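Local coordinates for protein AmbC (PDB 5O15) that acts as a bifunctional dehydratase-cyclase domain in ambruticin biosynthesis, probably dehydrating a polyketide intermediate and closing it into an oxygen heterocycle, at residues K18-S23 with Q205-H210; L83-P88 with F240-V245; R112-H117 with G134-A139; R256-V261 with S273-D278. All blocks are in the same frame, centred on the assembly; numbering follows the deposited sequence.

Contact 1: residues K18-S23 with Q205-H210; sequences KHPWLS and QDFGLH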
# COMPACT_ATOMS: atom_id res chain seq x y z
N LYS A 18 11.24 -5.64 -15.23
CA LYS A 18 11.55 -4.23 -15.07
C LYS A 18 10.55 -3.63 -14.09
O LYS A 18 9.61 -4.31 -13.66
CB LYS A 18 11.47 -3.51 -16.43
CG LYS A 18 11.88 -2.03 -16.42
CD LYS A 18 13.22 -1.78 -15.69
CE LYS A 18 13.64 -0.33 -15.77
NZ LYS A 18 12.76 0.59 -14.99
N HIS A 19 10.73 -2.36 -13.75
CA HIS A 19 9.83 -1.69 -12.84
C HIS A 19 9.79 -0.21 -13.20
O HIS A 19 10.83 0.34 -13.60
CB HIS A 19 10.33 -1.82 -11.40
CG HIS A 19 9.30 -1.44 -10.40
ND1 HIS A 19 9.10 -0.14 -9.98
CD2 HIS A 19 8.33 -2.18 -9.81
CE1 HIS A 19 8.09 -0.11 -9.14
NE2 HIS A 19 7.60 -1.34 -9.02
N PRO A 20 8.66 0.46 -13.04
CA PRO A 20 8.60 1.88 -13.42
C PRO A 20 9.49 2.77 -12.61
O PRO A 20 9.83 3.86 -13.09
CB PRO A 20 7.13 2.26 -13.18
CG PRO A 20 6.39 1.00 -13.21
CD PRO A 20 7.31 -0.08 -12.78
N TRP A 21 9.84 2.37 -11.39
CA TRP A 21 10.52 3.23 -10.43
C TRP A 21 11.88 2.72 -10.01
O TRP A 21 12.55 3.37 -9.19
CB TRP A 21 9.66 3.39 -9.18
CG TRP A 21 8.36 4.10 -9.37
CD1 TRP A 21 8.00 4.92 -10.40
CD2 TRP A 21 7.25 4.05 -8.49
NE1 TRP A 21 6.73 5.40 -10.20
CE2 TRP A 21 6.26 4.89 -9.02
CE3 TRP A 21 7.00 3.39 -7.29
CZ2 TRP A 21 5.06 5.07 -8.40
CZ3 TRP A 21 5.81 3.58 -6.67
CH2 TRP A 21 4.85 4.41 -7.22
N LEU A 22 12.29 1.55 -10.48
CA LEU A 22 13.59 0.99 -10.14
C LEU A 22 14.23 0.59 -11.46
O LEU A 22 13.64 -0.19 -12.22
CB LEU A 22 13.45 -0.20 -9.19
CG LEU A 22 12.91 0.13 -7.78
CD1 LEU A 22 12.65 -1.12 -6.97
CD2 LEU A 22 13.81 1.05 -7.03
N SER A 23 15.41 1.15 -11.73
CA SER A 23 16.08 0.98 -13.01
C SER A 23 17.37 0.19 -12.89
O SER A 23 17.95 -0.18 -13.92
CB SER A 23 16.42 2.34 -13.62
OG SER A 23 17.32 3.05 -12.80
N GLN A 205 -0.24 -2.89 -15.37
CA GLN A 205 0.60 -4.02 -15.75
C GLN A 205 2.08 -3.79 -15.51
O GLN A 205 2.85 -4.76 -15.55
CB GLN A 205 0.35 -4.35 -17.23
CG GLN A 205 0.55 -3.15 -18.15
CD GLN A 205 0.13 -3.45 -19.58
OE1 GLN A 205 0.28 -4.57 -20.05
NE2 GLN A 205 -0.42 -2.45 -20.26
N ASP A 206 2.51 -2.54 -15.27
CA ASP A 206 3.91 -2.23 -15.06
C ASP A 206 4.35 -2.45 -13.61
O ASP A 206 5.55 -2.51 -13.34
CB ASP A 206 4.19 -0.77 -15.45
CG ASP A 206 3.87 -0.45 -16.91
OD1 ASP A 206 3.90 -1.36 -17.77
OD2 ASP A 206 3.59 0.73 -17.20
N PHE A 207 3.40 -2.55 -12.69
CA PHE A 207 3.70 -2.68 -11.27
C PHE A 207 3.47 -4.12 -10.83
O PHE A 207 2.74 -4.88 -11.46
CB PHE A 207 2.79 -1.74 -10.45
CG PHE A 207 3.11 -0.27 -10.62
CD1 PHE A 207 4.08 0.32 -9.83
CD2 PHE A 207 2.49 0.50 -11.57
CE1 PHE A 207 4.39 1.66 -9.97
CE2 PHE A 207 2.81 1.84 -11.72
CZ PHE A 207 3.76 2.41 -10.92
N GLY A 208 4.08 -4.48 -9.70
CA GLY A 208 3.72 -5.73 -9.07
C GLY A 208 2.28 -5.67 -8.58
O GLY A 208 1.44 -6.48 -8.98
N LEU A 209 2.00 -4.70 -7.71
CA LEU A 209 0.65 -4.36 -7.31
C LEU A 209 0.56 -2.85 -7.27
O LEU A 209 1.17 -2.20 -6.41
CB LEU A 209 0.31 -5.00 -5.98
CG LEU A 209 -1.11 -4.73 -5.48
CD1 LEU A 209 -2.18 -5.12 -6.50
CD2 LEU A 209 -1.34 -5.45 -4.18
N HIS A 210 -0.16 -2.28 -8.24
CA HIS A 210 -0.20 -0.84 -8.35
C HIS A 210 -0.57 -0.25 -6.99
O HIS A 210 -1.59 -0.65 -6.39
CB HIS A 210 -1.27 -0.44 -9.37
CG HIS A 210 -1.20 0.97 -9.81
ND1 HIS A 210 -1.45 2.03 -8.96
CD2 HIS A 210 -0.91 1.52 -11.02
CE1 HIS A 210 -1.35 3.16 -9.63
NE2 HIS A 210 -1.04 2.88 -10.89
O HOH W 1 7.20 -4.40 -12.10
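Trp21 (chi1 -65°) and Phe207 (chi1 -70°) each set CG opposite the carbonyl carbon, a torsion that carries the rings into an edge-to-face pair. Their loops precede strand 24-27 and helix 211-225, so the contact joins the two halves of the chain. The Phe207 edge comes down on the six-membered ring of Trp21, CE1 leading, 3.8 Å from Trp21 CZ2, with the planes 75° apart. Pro20 covers a face of the same phenyl in a CH-pi contact, its CG almost over the centre and 3.8 Å from Phe207 CZ; that CG also rests on Asp206 CB at 3.6 Å. His19 brings its NE2 to 4.0 Å from CD1 of Phe207, and its ND1 accepts Trp21 N at 3.0 Å, tying the imidazole to its own loop. With an alanine in place of Trp21, the Phe207 edge would probably lose the face it rests on. Beside the rings a water donates to Lys18 O (2.9 Å) and to Asp206 O (2.8 Å). Glu66 of helix 61-75 bonds His19 NE2 and the backbone N of Gly208 and Leu209. Side-chain adhesion is thus mostly aromatic and CH-pi, while the polar linkage runs through a water and a shared carboxylate.

Contact 2: residues L83-P88 with F240-V245; sequences LTIEAP and FAWSDV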
# COMPACT_ATOMS: atom_id res chain seq x y z
N LEU A 83 7.07 -4.76 7.42
CA LEU A 83 7.40 -3.44 6.91
C LEU A 83 6.89 -2.42 7.92
O LEU A 83 5.72 -2.46 8.31
CB LEU A 83 6.80 -3.22 5.52
CG LEU A 83 7.20 -1.90 4.83
CD1 LEU A 83 7.20 -2.01 3.31
CD2 LEU A 83 6.38 -0.71 5.25
N THR A 84 7.76 -1.52 8.33
CA THR A 84 7.42 -0.40 9.17
C THR A 84 7.65 0.86 8.37
O THR A 84 8.63 0.96 7.64
CB THR A 84 8.29 -0.36 10.43
OG1 THR A 84 8.15 -1.59 11.14
CG2 THR A 84 7.86 0.79 11.35
N ILE A 85 6.69 1.79 8.45
CA ILE A 85 6.83 3.08 7.81
C ILE A 85 7.38 4.04 8.86
O ILE A 85 6.81 4.21 9.93
CB ILE A 85 5.49 3.58 7.25
CG1 ILE A 85 4.98 2.55 6.22
CG2 ILE A 85 5.69 4.95 6.65
CD1 ILE A 85 3.64 2.87 5.63
N GLU A 86 8.50 4.68 8.55
CA GLU A 86 9.16 5.56 9.50
C GLU A 86 8.90 7.03 9.24
O GLU A 86 8.80 7.82 10.19
CB GLU A 86 10.67 5.33 9.47
CG GLU A 86 11.09 3.96 9.91
CD GLU A 86 12.56 3.86 10.16
OE1 GLU A 86 13.30 4.85 9.92
OE2 GLU A 86 12.96 2.79 10.61
N ALA A 87 8.85 7.43 7.97
CA ALA A 87 8.59 8.83 7.61
C ALA A 87 7.97 8.89 6.23
O ALA A 87 8.41 8.15 5.33
CB ALA A 87 9.92 9.58 7.58
N PRO A 88 7.04 9.81 6.01
CA PRO A 88 6.41 9.93 4.69
C PRO A 88 7.37 10.53 3.67
O PRO A 88 8.39 11.12 3.99
CB PRO A 88 5.21 10.86 4.93
CG PRO A 88 5.59 11.64 6.13
CD PRO A 88 6.48 10.76 6.98
N PHE A 240 1.02 2.40 9.46
CA PHE A 240 2.39 2.44 9.95
C PHE A 240 3.11 1.10 9.91
O PHE A 240 4.33 1.09 10.02
CB PHE A 240 2.49 3.04 11.37
CG PHE A 240 1.87 2.19 12.44
CD1 PHE A 240 2.62 1.24 13.11
CD2 PHE A 240 0.54 2.37 12.78
CE1 PHE A 240 2.06 0.47 14.09
CE2 PHE A 240 -0.03 1.61 13.76
CZ PHE A 240 0.73 0.65 14.42
N ALA A 241 2.41 -0.01 9.68
CA ALA A 241 3.07 -1.30 9.66
C ALA A 241 2.26 -2.29 8.85
O ALA A 241 1.03 -2.24 8.83
CB ALA A 241 3.30 -1.85 11.06
N TRP A 242 2.97 -3.18 8.18
CA TRP A 242 2.42 -4.27 7.40
C TRP A 242 3.16 -5.54 7.77
O TRP A 242 4.36 -5.51 8.09
CB TRP A 242 2.60 -4.04 5.91
CG TRP A 242 1.93 -2.84 5.36
CD1 TRP A 242 2.33 -1.54 5.49
CD2 TRP A 242 0.73 -2.81 4.59
NE1 TRP A 242 1.45 -0.72 4.83
CE2 TRP A 242 0.47 -1.47 4.26
CE3 TRP A 242 -0.11 -3.81 4.12
CZ2 TRP A 242 -0.63 -1.09 3.52
CZ3 TRP A 242 -1.21 -3.44 3.36
CH2 TRP A 242 -1.48 -2.08 3.08
N SER A 243 2.46 -6.67 7.71
CA SER A 243 3.06 -7.98 7.96
C SER A 243 2.62 -8.96 6.89
O SER A 243 1.47 -8.90 6.42
CB SER A 243 2.66 -8.54 9.33
OG SER A 243 3.02 -7.67 10.38
N ASP A 244 3.51 -9.87 6.51
CA ASP A 244 3.19 -11.00 5.68
C ASP A 244 2.46 -10.61 4.40
O ASP A 244 1.32 -11.03 4.14
CB ASP A 244 2.40 -12.04 6.46
CG ASP A 244 3.22 -12.69 7.52
OD1 ASP A 244 4.45 -12.88 7.34
OD2 ASP A 244 2.63 -12.97 8.56
N VAL A 245 3.12 -9.81 3.58
CA VAL A 245 2.55 -9.35 2.31
C VAL A 245 3.19 -10.15 1.19
O VAL A 245 4.43 -10.11 1.02
CB VAL A 245 2.80 -7.86 2.09
CG1 VAL A 245 2.03 -7.41 0.86
CG2 VAL A 245 2.39 -7.04 3.29
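Leu83 and Trp242 exchange two backbone hydrogen bonds, Leu83 N to Trp242 O at 2.9 Å and Trp242 N to Leu83 O at 2.8 Å. A third, from Ile85 N to Phe240 O (2.9 Å), is nearly straight at 176°. The two strands run antiparallel, their axes 169° apart, and Thr84 and Ala241 form the non-hydrogen-bonded pair between these links.

Weaker CA-H...O contacts fill in between them. Ala241 CA lies 3.2 Å from Leu83 O, and Thr84 CA 3.5 Å from Phe240 O, so both of these carbonyls take a second, softer donor.

The side-chain contacts are apolar. Leu83 and Trp242 lie alongside each other and point the same way, with CD2 of the leucine 4.1 Å from CD1 of the indole. Ile85 approaches that indole at its edge, near the ring plane, its CD1 4.3 Å from Trp242 NE1. With CG1 opposite its carbonyl carbon (chi1 -59°), Ile85 sends the CG1-CD1 branch toward the indole edge.

Strand 79-85 and strand 236-247 belong to different halves of the chain, consistent with a seam between the two hotdogs of the double hotdog fold. Beyond it, Phe240 and Ala241 make a classic beta bulge opposite Arg291 of strand 283-295. Arg133 of strand 129-137 pairs with Thr84 at the other flank, while helix 61-75 packs on Leu83 through Ala68 and on Trp242 through Thr62 and Val65.

Contact 3: residues R112-H117 with G134-A139; sequences RGFAVH and GVLGAA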
# COMPACT_ATOMS: atom_id res chain seq x y z
N ARG A 112 15.89 -11.49 5.12
CA ARG A 112 16.78 -10.38 4.80
C ARG A 112 16.19 -9.07 5.28
O ARG A 112 15.02 -8.75 4.94
CB ARG A 112 17.04 -10.23 3.30
CG ARG A 112 17.77 -11.37 2.62
CD ARG A 112 17.92 -11.09 1.16
NE ARG A 112 18.60 -12.11 0.39
CZ ARG A 112 19.90 -12.10 0.13
NH1 ARG A 112 20.66 -11.12 0.59
NH2 ARG A 112 20.43 -13.07 -0.60
N GLY A 113 16.94 -8.26 6.01
CA GLY A 113 16.49 -6.91 6.27
C GLY A 113 16.51 -6.06 5.02
O GLY A 113 17.20 -6.33 4.04
N PHE A 114 15.68 -5.01 5.01
CA PHE A 114 15.69 -4.07 3.90
C PHE A 114 15.32 -2.69 4.41
O PHE A 114 14.75 -2.54 5.49
CB PHE A 114 14.74 -4.50 2.77
CG PHE A 114 13.30 -4.29 3.10
CD1 PHE A 114 12.56 -5.26 3.73
CD2 PHE A 114 12.69 -3.08 2.80
CE1 PHE A 114 11.24 -5.05 4.06
CE2 PHE A 114 11.31 -2.85 3.12
CZ PHE A 114 10.64 -3.83 3.76
N ALA A 115 15.59 -1.68 3.60
CA ALA A 115 15.14 -0.31 3.88
C ALA A 115 14.83 0.37 2.55
O ALA A 115 15.40 0.01 1.52
CB ALA A 115 16.15 0.51 4.67
N VAL A 116 13.93 1.35 2.58
CA VAL A 116 13.56 2.16 1.41
C VAL A 116 13.87 3.61 1.74
O VAL A 116 13.42 4.10 2.78
CB VAL A 116 12.07 2.00 1.09
CG1 VAL A 116 11.71 2.83 -0.12
CG2 VAL A 116 11.74 0.54 0.91
N HIS A 117 14.56 4.30 0.83
CA HIS A 117 15.03 5.66 1.04
C HIS A 117 14.75 6.50 -0.19
O HIS A 117 14.63 5.97 -1.29
CB HIS A 117 16.54 5.65 1.19
CG HIS A 117 17.04 4.45 1.89
ND1 HIS A 117 17.31 4.52 3.22
CD2 HIS A 117 17.28 3.17 1.51
CE1 HIS A 117 17.80 3.37 3.64
NE2 HIS A 117 17.77 2.52 2.62
N GLY A 134 12.22 -3.08 7.04
CA GLY A 134 11.54 -4.31 7.37
C GLY A 134 12.38 -5.52 7.09
O GLY A 134 13.62 -5.46 7.07
N VAL A 135 11.71 -6.63 6.87
CA VAL A 135 12.34 -7.92 6.65
C VAL A 135 11.60 -8.63 5.53
O VAL A 135 10.35 -8.62 5.50
CB VAL A 135 12.31 -8.76 7.94
CG1 VAL A 135 12.91 -10.12 7.71
CG2 VAL A 135 12.97 -8.03 9.09
N LEU A 136 12.33 -9.21 4.58
CA LEU A 136 11.85 -10.10 3.53
C LEU A 136 12.00 -11.54 3.97
O LEU A 136 12.97 -11.87 4.69
CB LEU A 136 12.65 -9.85 2.25
CG LEU A 136 12.72 -8.40 1.77
CD1 LEU A 136 13.62 -8.26 0.53
CD2 LEU A 136 11.31 -7.84 1.49
N GLY A 137 11.14 -12.43 3.52
CA GLY A 137 11.23 -13.79 3.99
C GLY A 137 10.31 -14.73 3.26
O GLY A 137 9.81 -14.44 2.18
N ALA A 138 10.10 -15.88 3.89
CA ALA A 138 9.22 -16.92 3.35
C ALA A 138 7.76 -16.48 3.39
O ALA A 138 7.36 -15.67 4.22
CB ALA A 138 9.42 -18.21 4.15
N ALA A 139 6.95 -17.07 2.50
CA ALA A 139 5.55 -16.66 2.39
C ALA A 139 4.71 -17.35 3.46
O ALA A 139 5.00 -18.49 3.85
CB ALA A 139 5.01 -16.99 1.01
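The hairpin of strands 112-120 and 129-137 is held here by two hydrogen-bonded antiparallel pairs, Arg112 with Leu136 and Phe114 with Gly134. Leu136 N reaches Arg112 O at 2.8 Å and Arg112 N reaches Leu136 O at 3.0 Å; Phe114 N and Gly134 O meet at 2.9 Å. Strong twist shows in the 133° between the strand directions. Phe114 has CG between its backbone N and carbonyl carbon (chi1 74°), which swings the phenyl across the neighbouring strand and over Gly134. One ring face lies over the glycine backbone, CZ being 3.7 Å from Gly134 N, while CE1 comes to 3.3 Å from Val135 N. Leu136 closes in obliquely, its CD2 3.6 Å from Phe114 CD1. On the same side, Arg112 leads its guanidinium away to Asp32 and to Glu104 O, and Ala68 of helix 61-75 meets Phe114. The pairing is consistent with the aromatic rescue of glycine known from antiparallel sheets: a CB on Gly134 would clash with Phe114 CE1. Because Gly134 N already donates to Phe114 O, the ring over it probably makes mainly van der Waals contact and covers a backbone that is already bonded.

Contact 4: residues R256-V261 with S273-D278; sequences RARVEV and SIELAD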
# COMPACT_ATOMS: atom_id res chain seq x y z
N ARG A 256 -11.25 -8.21 -6.55
CA ARG A 256 -12.11 -8.30 -5.39
C ARG A 256 -11.26 -8.41 -4.14
O ARG A 256 -10.17 -8.98 -4.16
CB ARG A 256 -13.10 -9.45 -5.47
CG ARG A 256 -14.21 -9.16 -6.44
CD ARG A 256 -15.21 -10.27 -6.53
NE ARG A 256 -16.30 -9.86 -7.42
CZ ARG A 256 -17.18 -10.68 -7.96
NH1 ARG A 256 -17.15 -11.97 -7.69
NH2 ARG A 256 -18.13 -10.22 -8.77
N ALA A 257 -11.75 -7.82 -3.04
CA ALA A 257 -11.02 -7.75 -1.80
C ALA A 257 -11.90 -8.23 -0.66
O ALA A 257 -13.11 -7.97 -0.62
CB ALA A 257 -10.61 -6.30 -1.51
N ARG A 258 -11.24 -8.86 0.30
CA ARG A 258 -11.77 -9.20 1.60
C ARG A 258 -10.85 -8.58 2.64
O ARG A 258 -9.66 -8.91 2.70
CB ARG A 258 -11.85 -10.71 1.81
CG ARG A 258 -12.38 -11.12 3.15
CD ARG A 258 -12.36 -12.62 3.31
NE ARG A 258 -12.92 -13.02 4.60
CZ ARG A 258 -12.21 -13.25 5.71
NH1 ARG A 258 -10.89 -13.16 5.70
NH2 ARG A 258 -12.84 -13.61 6.82
N VAL A 259 -11.37 -7.67 3.44
CA VAL A 259 -10.62 -6.96 4.47
C VAL A 259 -11.26 -7.35 5.79
O VAL A 259 -12.40 -6.96 6.08
CB VAL A 259 -10.65 -5.45 4.24
CG1 VAL A 259 -9.84 -4.75 5.32
CG2 VAL A 259 -10.14 -5.08 2.89
N GLU A 260 -10.54 -8.10 6.60
CA GLU A 260 -11.05 -8.61 7.87
C GLU A 260 -10.48 -7.78 9.01
O GLU A 260 -9.27 -7.80 9.27
CB GLU A 260 -10.72 -10.08 8.04
CG GLU A 260 -11.30 -10.65 9.31
CD GLU A 260 -11.49 -12.14 9.26
OE1 GLU A 260 -12.60 -12.61 9.58
OE2 GLU A 260 -10.55 -12.84 8.86
N VAL A 261 -11.37 -7.04 9.68
CA VAL A 261 -10.96 -6.11 10.71
C VAL A 261 -10.70 -6.87 12.00
O VAL A 261 -11.51 -7.70 12.43
CB VAL A 261 -12.02 -5.02 10.89
CG1 VAL A 261 -11.60 -4.01 11.92
CG2 VAL A 261 -12.27 -4.35 9.57
N SER A 273 -6.53 -7.72 8.08
CA SER A 273 -5.90 -8.49 7.02
C SER A 273 -6.56 -8.13 5.69
O SER A 273 -7.72 -7.67 5.65
CB SER A 273 -6.05 -10.00 7.26
OG SER A 273 -7.42 -10.39 7.20
N ILE A 274 -5.84 -8.33 4.61
CA ILE A 274 -6.33 -8.03 3.27
C ILE A 274 -6.07 -9.21 2.37
O ILE A 274 -4.92 -9.68 2.29
CB ILE A 274 -5.67 -6.78 2.66
CG1 ILE A 274 -5.89 -5.56 3.54
CG2 ILE A 274 -6.14 -6.54 1.23
CD1 ILE A 274 -5.07 -4.35 3.15
N GLU A 275 -7.08 -9.67 1.66
CA GLU A 275 -6.93 -10.71 0.67
C GLU A 275 -7.51 -10.21 -0.64
O GLU A 275 -8.61 -9.64 -0.64
CB GLU A 275 -7.64 -11.99 1.09
CG GLU A 275 -7.13 -12.61 2.37
CD GLU A 275 -8.20 -13.52 2.90
OE1 GLU A 275 -8.52 -14.52 2.22
OE2 GLU A 275 -8.84 -13.16 3.93
N LEU A 276 -6.81 -10.44 -1.74
CA LEU A 276 -7.20 -9.94 -3.06
C LEU A 276 -7.29 -11.09 -4.04
O LEU A 276 -6.40 -11.95 -4.09
CB LEU A 276 -6.17 -8.91 -3.54
CG LEU A 276 -5.95 -7.74 -2.59
CD1 LEU A 276 -4.83 -6.84 -3.07
CD2 LEU A 276 -7.22 -6.91 -2.41
N ALA A 277 -8.35 -11.07 -4.84
CA ALA A 277 -8.63 -12.07 -5.85
C ALA A 277 -8.84 -11.42 -7.21
O ALA A 277 -9.41 -10.33 -7.32
CB ALA A 277 -9.88 -12.87 -5.47
N ASP A 278 -8.41 -12.11 -8.25
CA ASP A 278 -8.60 -11.66 -9.62
C ASP A 278 -10.00 -11.94 -10.12
O ASP A 278 -10.84 -12.53 -9.43
CB ASP A 278 -7.52 -12.23 -10.56
CG ASP A 278 -7.66 -13.72 -10.86
OD1 ASP A 278 -8.76 -14.30 -10.72
OD2 ASP A 278 -6.60 -14.28 -11.27
O HOH W 2 -8.76 -10.68 4.78
O HOH W 3 -7.94 -12.34 8.88
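Arg256, Arg258 and Glu260 pair with Ala277, Glu275 and Ser273 through six backbone hydrogen bonds of 2.9 to 3.0 Å between their N and O atoms, on antiparallel strands whose axes are 165° apart. Arg258, Glu260 and Glu275 share one face as a salt-bridge network. Arg258 starts with CG opposite its backbone N (chi1 179°) and runs extended to NE, alongside Glu275. Its NH1 lies 2.7 Å from Glu275 OE2, which sits at the guanidinium edge in its plane; the carboxylate plane is turned 66° from it. NH2 meets Glu260 OE1 at 2.9 Å, and the same NH1 gives a longer bond to Glu260 OE2 (3.2 Å), from above that carboxylate. The arginine thus lies between two acids whose OE2 atoms, in Glu260 and Glu275, are 5.2 Å apart. A leucine in place of Arg258 would probably leave both carboxylates without their shared counter-charge and facing each other in mutual repulsion. Outside the pair of strands, Tyr191 OH bonds Arg258 NE and Trp147 NE1 bonds Glu275 OE1.

Ser273 OG donates to a water that itself donates to Arg258 O and Glu275 OE2; a second water donates to Ser273 OG and Glu260 OE2. The other face is apolar: Ala257 CB touches Leu276 CD2 at 3.6 Å, and Val259 CG2 lies 4.3 Å from Ile274 CG1. Ile274 goes on to Ala217 and Leu218 of helix 211-225. One polar face and one packed on a helix suit a beta hairpin in a hotdog fold, whose sheet wraps a central helix.

In the fold
Contacts 2, 3 and 4 are antiparallel strand pairs, each mixing buried with part-exposed residues; contact 1 joins two loops and is also partly buried. Contacts 3 and 4 close local hairpins in the two halves of the chain, whereas contacts 1 and 2 each link one half to the other. Contact 2, its centre about 9 Å from the centre of the chain, is the most central and touches both hairpins: Leu83 packs on Phe114, and Trp242 on Ile274. Side chains are mostly aromatic or apolar in contacts 1 to 3, but only contacts 2 to 4 add direct backbone hydrogen bonds; contact 4 also has ion pairs and bridging waters. Leu209 and Leu276 connect contacts 1 and 4.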